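Local atomic coordinates of fibronectin type III domain-containing protein (Simiduia agarivorans, PDB entry 6P2K), a protein that probably hydrolyses xyloglucan and related beta-glucans as a family 74 glycoside hydrolase, of which this chain is the beta-propeller part. Residues E410-Q415 with D491-L496; A454-V459 with R541-H546; G458-V463 with N485-A490. All coordinates share one frame; numbering follows the deposited sequence.

Contact 1. Residues E410-Q415 with D491-L496; sequences ENYVIQ and DQWVEL
The indole of W493 meets the strand of I414 with the far rim of its six-membered ring. The end methyl of I414 arrives at the edge, close to the ring plane, with CD1 3.7 Å from CZ2 of W493 and 4.0 Å from its CH2. The hydroxyl of Y412 comes in obliquely, OH lying 3.8 Å from W493 CZ2, so that one aromatic carbon is touched by both neighbours. The phenol is itself flanked by W426, whose ring plane is turned about 60° from it.

I414 reaches the indole because its chain is nearly straight: CG1 stands anti to the backbone N (chi1 177°) and CD1 continues outward from there. Y412 and I414, two residues apart on strand 412-417, both present their side chains to the strand that carries W493. The backbones nevertheless stay well apart, the CA atoms of I414 and W493 being 12.5 Å from each other; the side chains span the distance, and the two segments bury just 76 Å² between them.

This is the packing of one blade of a beta-propeller on the next: strand 412-417 belongs to one antiparallel sheet, and strand 493-496 is an outermost strand of the sheet that follows it. V462, on a more central strand of the second sheet, touches Y412, I414 and W493 alike, and all three of these side chains are buried.

The polar ends of Y412 and W493 share one carboxylate, a common anchor that probably restrains both rings. E424, on the strand beside 412-417, binds the hydroxyl of Y412 with OE2 and receives the indole NE1 of W493 on OE1.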
# COMPACT_ATOMS: atom_id res chain seq x y z
N GLU B 410 20.96 -18.28 5.29
CA GLU B 410 19.78 -19.16 5.38
C GLU B 410 19.60 -19.84 4.02
O GLU B 410 20.55 -20.50 3.56
CB GLU B 410 18.58 -18.35 5.87
CG GLU B 410 18.73 -17.79 7.27
CD GLU B 410 17.54 -16.97 7.70
OE1 GLU B 410 16.59 -16.83 6.91
OE2 GLU B 410 17.55 -16.45 8.84
N ASN B 411 18.45 -19.73 3.36
CA ASN B 411 18.20 -20.37 2.08
C ASN B 411 18.79 -19.61 0.90
O ASN B 411 18.81 -20.14 -0.21
CB ASN B 411 16.70 -20.54 1.86
CG ASN B 411 15.96 -19.21 1.88
OD1 ASN B 411 15.88 -18.56 2.92
ND2 ASN B 411 15.45 -18.79 0.73
N TYR B 412 19.26 -18.38 1.12
CA TYR B 412 19.78 -17.54 0.05
C TYR B 412 21.26 -17.82 -0.18
O TYR B 412 22.04 -17.89 0.77
CB TYR B 412 19.58 -16.06 0.40
CG TYR B 412 20.17 -15.12 -0.63
CD1 TYR B 412 19.46 -14.78 -1.77
CD2 TYR B 412 21.43 -14.56 -0.46
CE1 TYR B 412 19.99 -13.91 -2.72
CE2 TYR B 412 21.97 -13.70 -1.39
CZ TYR B 412 21.25 -13.38 -2.52
OH TYR B 412 21.77 -12.52 -3.46
N VAL B 413 21.63 -17.98 -1.45
CA VAL B 413 23.02 -18.11 -1.87
C VAL B 413 23.23 -17.21 -3.07
O VAL B 413 22.36 -17.11 -3.95
CB VAL B 413 23.39 -19.57 -2.22
CG1 VAL B 413 24.88 -19.68 -2.55
CG2 VAL B 413 23.02 -20.52 -1.09
N ILE B 414 24.38 -16.54 -3.12
CA ILE B 414 24.78 -15.78 -4.30
C ILE B 414 26.16 -16.24 -4.74
O ILE B 414 27.07 -16.38 -3.91
CB ILE B 414 24.76 -14.26 -4.05
CG1 ILE B 414 25.27 -13.52 -5.29
CG2 ILE B 414 25.59 -13.89 -2.82
CD1 ILE B 414 24.92 -12.04 -5.31
N GLN B 415 26.30 -16.53 -6.03
CA GLN B 415 27.60 -16.67 -6.68
C GLN B 415 27.89 -15.39 -7.44
O GLN B 415 27.08 -14.95 -8.27
CB GLN B 415 27.62 -17.84 -7.66
CG GLN B 415 27.55 -19.23 -7.07
CD GLN B 415 27.71 -20.29 -8.15
OE1 GLN B 415 28.66 -20.25 -8.94
NE2 GLN B 415 26.76 -21.22 -8.22
N ASP B 491 13.08 -9.70 -3.14
CA ASP B 491 14.10 -8.76 -2.71
C ASP B 491 14.79 -8.14 -3.92
O ASP B 491 14.90 -8.76 -4.98
CB ASP B 491 15.13 -9.45 -1.81
CG ASP B 491 14.51 -10.08 -0.58
OD1 ASP B 491 13.49 -9.56 -0.08
OD2 ASP B 491 15.06 -11.09 -0.09
N GLN B 492 15.27 -6.90 -3.76
CA GLN B 492 15.78 -6.11 -4.87
C GLN B 492 17.15 -5.52 -4.56
O GLN B 492 17.49 -5.26 -3.40
CB GLN B 492 14.82 -4.97 -5.23
CG GLN B 492 13.45 -5.44 -5.70
CD GLN B 492 13.54 -6.27 -6.97
OE1 GLN B 492 14.25 -5.91 -7.91
NE2 GLN B 492 12.83 -7.39 -7.00
N TRP B 493 17.92 -5.28 -5.62
CA TRP B 493 19.22 -4.62 -5.54
C TRP B 493 19.06 -3.11 -5.67
O TRP B 493 18.25 -2.62 -6.46
CB TRP B 493 20.15 -5.11 -6.66
CG TRP B 493 20.61 -6.52 -6.51
CD1 TRP B 493 20.14 -7.61 -7.18
CD2 TRP B 493 21.63 -6.99 -5.63
NE1 TRP B 493 20.81 -8.74 -6.77
CE2 TRP B 493 21.73 -8.39 -5.82
CE3 TRP B 493 22.48 -6.38 -4.70
CZ2 TRP B 493 22.64 -9.17 -5.11
CZ3 TRP B 493 23.38 -7.16 -4.00
CH2 TRP B 493 23.45 -8.54 -4.21
N VAL B 494 19.86 -2.37 -4.90
CA VAL B 494 20.01 -0.93 -5.07
C VAL B 494 21.49 -0.60 -5.02
O VAL B 494 22.26 -1.24 -4.30
CB VAL B 494 19.24 -0.12 -4.00
CG1 VAL B 494 17.74 -0.38 -4.11
CG2 VAL B 494 19.74 -0.46 -2.60
N GLU B 495 21.90 0.39 -5.81
CA GLU B 495 23.30 0.82 -5.85
C GLU B 495 23.54 1.89 -4.80
O GLU B 495 22.83 2.90 -4.76
CB GLU B 495 23.67 1.35 -7.23
CG GLU B 495 25.14 1.74 -7.34
CD GLU B 495 25.47 2.45 -8.64
OE1 GLU B 495 24.73 3.38 -9.02
OE2 GLU B 495 26.46 2.06 -9.29
N LEU B 496 24.55 1.68 -3.96
CA LEU B 496 24.85 2.60 -2.87
C LEU B 496 25.98 3.57 -3.17
O LEU B 496 25.96 4.69 -2.66
CB LEU B 496 25.19 1.81 -1.60
CG LEU B 496 24.01 1.16 -0.87
CD1 LEU B 496 24.48 0.43 0.39
CD2 LEU B 496 22.94 2.20 -0.52

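Contact 2. Residues A454-V459 with R541-H546. With ZN (zinc ion), chain O; PE3 (3,6,9,12,15,18,21,24,27,30,33,36,39-tridecaoxahentetracontane-1,41-diol), chain V.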
# COMPACT_ATOMS: atom_id res chain seq x y z
N ALA B 454 25.89 -8.30 5.07
CA ALA B 454 25.98 -7.24 6.07
C ALA B 454 24.70 -7.21 6.91
O ALA B 454 23.85 -8.11 6.84
CB ALA B 454 26.24 -5.89 5.39
N ASP B 455 24.54 -6.14 7.70
CA ASP B 455 23.44 -6.02 8.65
C ASP B 455 22.92 -4.58 8.61
O ASP B 455 23.61 -3.66 9.04
CB ASP B 455 23.89 -6.39 10.05
CG ASP B 455 22.92 -5.92 11.12
OD1 ASP B 455 21.73 -6.26 11.01
OD2 ASP B 455 23.36 -5.21 12.05
N ALA B 456 21.69 -4.40 8.12
CA ALA B 456 21.06 -3.09 8.02
C ALA B 456 19.89 -3.03 9.00
O ALA B 456 18.78 -3.48 8.69
CB ALA B 456 20.60 -2.81 6.59
N TRP B 457 20.14 -2.45 10.18
CA TRP B 457 19.13 -2.32 11.23
C TRP B 457 18.50 -3.67 11.56
O TRP B 457 17.29 -3.78 11.78
CB TRP B 457 18.04 -1.32 10.83
CG TRP B 457 18.52 0.04 10.39
CD1 TRP B 457 18.20 0.67 9.22
CD2 TRP B 457 19.36 0.95 11.12
NE1 TRP B 457 18.80 1.90 9.17
CE2 TRP B 457 19.52 2.10 10.32
CE3 TRP B 457 19.99 0.90 12.36
CZ2 TRP B 457 20.29 3.19 10.72
CZ3 TRP B 457 20.76 1.98 12.76
CH2 TRP B 457 20.90 3.11 11.94
N GLY B 458 19.32 -4.72 11.59
CA GLY B 458 18.85 -6.04 11.94
C GLY B 458 18.41 -6.90 10.78
O GLY B 458 18.12 -8.09 10.99
N VAL B 459 18.36 -6.37 9.57
CA VAL B 459 17.96 -7.12 8.39
C VAL B 459 19.22 -7.55 7.65
O VAL B 459 20.01 -6.68 7.24
CB VAL B 459 17.04 -6.29 7.47
CG1 VAL B 459 16.45 -7.17 6.37
CG2 VAL B 459 15.93 -5.63 8.27
N ARG B 541 22.31 3.16 7.85
CA ARG B 541 22.23 4.61 7.65
C ARG B 541 22.37 4.96 6.17
O ARG B 541 21.66 5.84 5.67
CB ARG B 541 23.31 5.30 8.48
CG ARG B 541 23.26 6.81 8.45
CD ARG B 541 24.12 7.39 9.56
NE ARG B 541 23.95 8.84 9.69
CZ ARG B 541 24.92 9.72 9.49
NH1 ARG B 541 26.14 9.31 9.16
NH2 ARG B 541 24.68 11.02 9.63
N ALA B 542 23.29 4.29 5.46
CA ALA B 542 23.42 4.53 4.03
C ALA B 542 22.13 4.18 3.30
O ALA B 542 21.74 4.85 2.34
CB ALA B 542 24.59 3.72 3.47
N LEU B 543 21.44 3.12 3.75
CA LEU B 543 20.17 2.78 3.13
C LEU B 543 19.07 3.77 3.52
O LEU B 543 18.16 4.02 2.73
CB LEU B 543 19.79 1.34 3.49
CG LEU B 543 20.63 0.31 2.73
CD1 LEU B 543 20.60 -1.06 3.38
CD2 LEU B 543 20.19 0.23 1.28
N ASP B 544 19.14 4.34 4.73
CA ASP B 544 18.20 5.39 5.11
C ASP B 544 18.26 6.55 4.12
O ASP B 544 17.23 7.03 3.63
CB ASP B 544 18.47 5.88 6.55
CG ASP B 544 18.04 4.86 7.60
OD1 ASP B 544 17.37 3.87 7.24
OD2 ASP B 544 18.38 5.06 8.78
N TYR B 545 19.48 6.99 3.78
CA TYR B 545 19.63 8.07 2.80
C TYR B 545 19.17 7.63 1.42
O TYR B 545 18.51 8.40 0.71
CB TYR B 545 21.09 8.53 2.74
CG TYR B 545 21.45 9.55 3.79
CD1 TYR B 545 21.48 9.21 5.14
CD2 TYR B 545 21.77 10.85 3.44
CE1 TYR B 545 21.81 10.13 6.10
CE2 TYR B 545 22.11 11.79 4.40
CZ TYR B 545 22.13 11.42 5.73
OH TYR B 545 22.46 12.34 6.69
N HIS B 546 19.50 6.40 1.02
CA HIS B 546 19.15 5.95 -0.32
C HIS B 546 17.64 5.93 -0.52
O HIS B 546 17.14 6.31 -1.58
CB HIS B 546 19.74 4.57 -0.61
CG HIS B 546 19.27 3.99 -1.90
ND1 HIS B 546 18.07 3.32 -2.02
CD2 HIS B 546 19.81 4.00 -3.14
CE1 HIS B 546 17.90 2.93 -3.27
NE2 HIS B 546 18.95 3.34 -3.97
ZN ZN O . 18.61 7.22 9.37
O43 PE3 V . 20.47 -10.02 10.93
C42 PE3 V . 21.88 -10.14 11.14
C41 PE3 V . 22.57 -10.49 9.82
O40 PE3 V . 23.97 -10.60 10.08
C39 PE3 V . 24.70 -10.95 8.90
C38 PE3 V . 26.17 -11.05 9.25
O37 PE3 V . 26.37 -12.06 10.25
O HOH W 1 18.96 6.98 11.31
O HOH W 2 20.05 8.46 8.41
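OD2 of D544, whose carboxylate faces the indole of W457, is gripped by a zinc ion at 2.2 Å and by R548 of a neighbouring subunit. Two waters and D544 of that subunit complete the zinc site, so the metal bridges two copies of the protein. The other oxygen, OD1, lies near the plane of the W457 ring at its edge and accepts a bond from NE1 (3.1 Å). Ring and carboxylate planes are only 17° apart, yet the bond is bent to 146° and weak. W457 CG stands anti to the carbonyl carbon (chi1 -52°), which carries the indole toward the helix. There R548 of the neighbouring subunit makes a cation-pi contact with it, and Y545 of that subunit meets it edge-to-face. Closer to the strand, CB of A456 packs on CD1 of L543 at 3.7 Å. A leucine in place of W457 would probably leave D544 OD1 without its indole donor and cost R548 and Y545 of the neighbouring subunit the indole they meet. W457 sits on a type I' turn closed by A456 N to V459 O (3.0 Å) and V459 N to A456 O (3.1 Å), the hallmark of a two-residue beta-hairpin, here set against helix 539-547 at a zinc-bridged subunit interface.

Contact 3. Residues G458-V463 with N485-A490. With PE3 (3,6,9,12,15,18,21,24,27,30,33,36,39-tridecaoxahentetracontane-1,41-diol), chain V.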
# COMPACT_ATOMS: atom_id res chain seq x y z
N GLY B 458 19.32 -4.72 11.59
CA GLY B 458 18.85 -6.04 11.94
C GLY B 458 18.41 -6.90 10.78
O GLY B 458 18.12 -8.09 10.99
N VAL B 459 18.36 -6.37 9.57
CA VAL B 459 17.96 -7.12 8.39
C VAL B 459 19.22 -7.55 7.65
O VAL B 459 20.01 -6.68 7.24
CB VAL B 459 17.04 -6.29 7.47
CG1 VAL B 459 16.45 -7.17 6.37
CG2 VAL B 459 15.93 -5.63 8.27
N PRO B 460 19.46 -8.85 7.45
CA PRO B 460 20.64 -9.27 6.69
C PRO B 460 20.58 -8.74 5.27
O PRO B 460 19.53 -8.75 4.63
CB PRO B 460 20.56 -10.80 6.74
CG PRO B 460 19.12 -11.11 7.01
CD PRO B 460 18.60 -9.98 7.85
N THR B 461 21.72 -8.27 4.78
CA THR B 461 21.78 -7.51 3.54
C THR B 461 22.99 -7.94 2.74
O THR B 461 24.13 -7.81 3.20
CB THR B 461 21.83 -6.01 3.83
OG1 THR B 461 20.70 -5.64 4.63
CG2 THR B 461 21.84 -5.21 2.54
N VAL B 462 22.75 -8.45 1.53
CA VAL B 462 23.83 -8.78 0.61
C VAL B 462 24.52 -7.49 0.18
O VAL B 462 23.87 -6.48 -0.10
CB VAL B 462 23.29 -9.54 -0.61
CG1 VAL B 462 24.41 -10.31 -1.30
CG2 VAL B 462 22.14 -10.45 -0.22
N VAL B 463 25.85 -7.51 0.15
CA VAL B 463 26.65 -6.45 -0.45
C VAL B 463 27.49 -7.06 -1.56
O VAL B 463 27.95 -8.20 -1.45
CB VAL B 463 27.55 -5.73 0.58
CG1 VAL B 463 26.70 -5.09 1.66
CG2 VAL B 463 28.56 -6.70 1.20
N ASN B 485 14.73 -9.04 2.99
CA ASN B 485 13.49 -8.91 3.74
C ASN B 485 12.70 -10.21 3.74
O ASN B 485 12.10 -10.58 4.75
CB ASN B 485 12.64 -7.78 3.16
CG ASN B 485 13.27 -6.41 3.37
OD1 ASN B 485 13.65 -6.06 4.49
ND2 ASN B 485 13.38 -5.64 2.30
N THR B 486 12.69 -10.92 2.61
CA THR B 486 11.91 -12.14 2.48
C THR B 486 12.73 -13.36 2.11
O THR B 486 12.18 -14.47 2.11
CB THR B 486 10.80 -11.96 1.42
OG1 THR B 486 11.40 -11.68 0.14
CG2 THR B 486 9.87 -10.82 1.80
N HIS B 487 14.02 -13.21 1.82
CA HIS B 487 14.85 -14.31 1.32
C HIS B 487 14.16 -14.97 0.13
O HIS B 487 14.01 -16.19 0.06
CB HIS B 487 15.16 -15.32 2.42
CG HIS B 487 16.04 -14.79 3.51
ND1 HIS B 487 15.57 -13.95 4.50
CD2 HIS B 487 17.36 -14.96 3.76
CE1 HIS B 487 16.56 -13.63 5.31
NE2 HIS B 487 17.66 -14.23 4.89
N SER B 488 13.74 -14.14 -0.81
CA SER B 488 12.92 -14.57 -1.94
C SER B 488 13.27 -13.71 -3.13
O SER B 488 13.93 -12.67 -2.99
CB SER B 488 11.43 -14.47 -1.60
OG SER B 488 10.89 -13.26 -2.11
N PRO B 489 12.86 -14.11 -4.34
CA PRO B 489 13.10 -13.26 -5.52
C PRO B 489 12.47 -11.88 -5.42
O PRO B 489 12.79 -11.02 -6.24
CB PRO B 489 12.49 -14.07 -6.67
CG PRO B 489 12.61 -15.48 -6.22
CD PRO B 489 12.38 -15.45 -4.73
N ALA B 490 11.59 -11.64 -4.44
CA ALA B 490 11.00 -10.32 -4.29
C ALA B 490 12.00 -9.28 -3.79
O ALA B 490 11.78 -8.08 -4.01
CB ALA B 490 9.79 -10.38 -3.34
O43 PE3 V . 20.47 -10.02 10.93
C42 PE3 V . 21.88 -10.14 11.14
C41 PE3 V . 22.57 -10.49 9.82
O40 PE3 V . 23.97 -10.60 10.08
C39 PE3 V . 24.70 -10.95 8.90
C38 PE3 V . 26.17 -11.05 9.25
O37 PE3 V . 26.37 -12.06 10.25
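Where a propeller blade's second strand leaves its hairpin, V459 and P460 meet N485 and H487 of the loop that links the blade's third and fourth strands. CG1 of V459, anti to the backbone N (chi1 -170°), touches the side-chain oxygen of N485, OD1, at 3.6 Å. Next along the strand, CG of P460 lies 4.0 Å from CE1 of H487, the two side chains crossing at about a right angle. The histidine is positioned from outside the pair: its NE2 is hydrogen-bonded to ND1 of H409, and the two imidazoles meet with their planes about 30° apart.

Each segment also braces itself. The hydroxyl of T461 donates to V459 O at 2.9 Å, approaching from above the carbonyl plane, while S488 OG accepts from A490 N at 2.9 Å (159°) in an ST turn. At the turn before the strand, a polyethylene glycol chain donates from O43 to G458 O (3.0 Å).

Across the interface, then, a methyl faces an amide oxygen and a proline CG meets an imidazole obliquely; such contacts are van der Waals in kind, so whatever directional hold the loop has comes from hydrogen bonds elsewhere, such as those to H409, N411 and D491.

Contact 1 is the core member of the set, an apolar seam between two blades, whereas contact 3 lies at the surface and contact 2 is partly buried. All three reach the blade formed by strands 447-456, 459-467, 478-483 and 493-496: contact 1 joins its last strand to the blade before, contact 2 its first hairpin to helix 539-547, and contact 3 its own edge loop to its second strand. Contacts 2 and 3 share G458 and V459. The chemistry follows the setting: contact 1 is carbon packing with a carboxylate anchor, contact 2 adds metal and intersubunit partners, and contact 3 rests on van der Waals touches. L543 and H546 of contact 2 pack on V494 of contact 1.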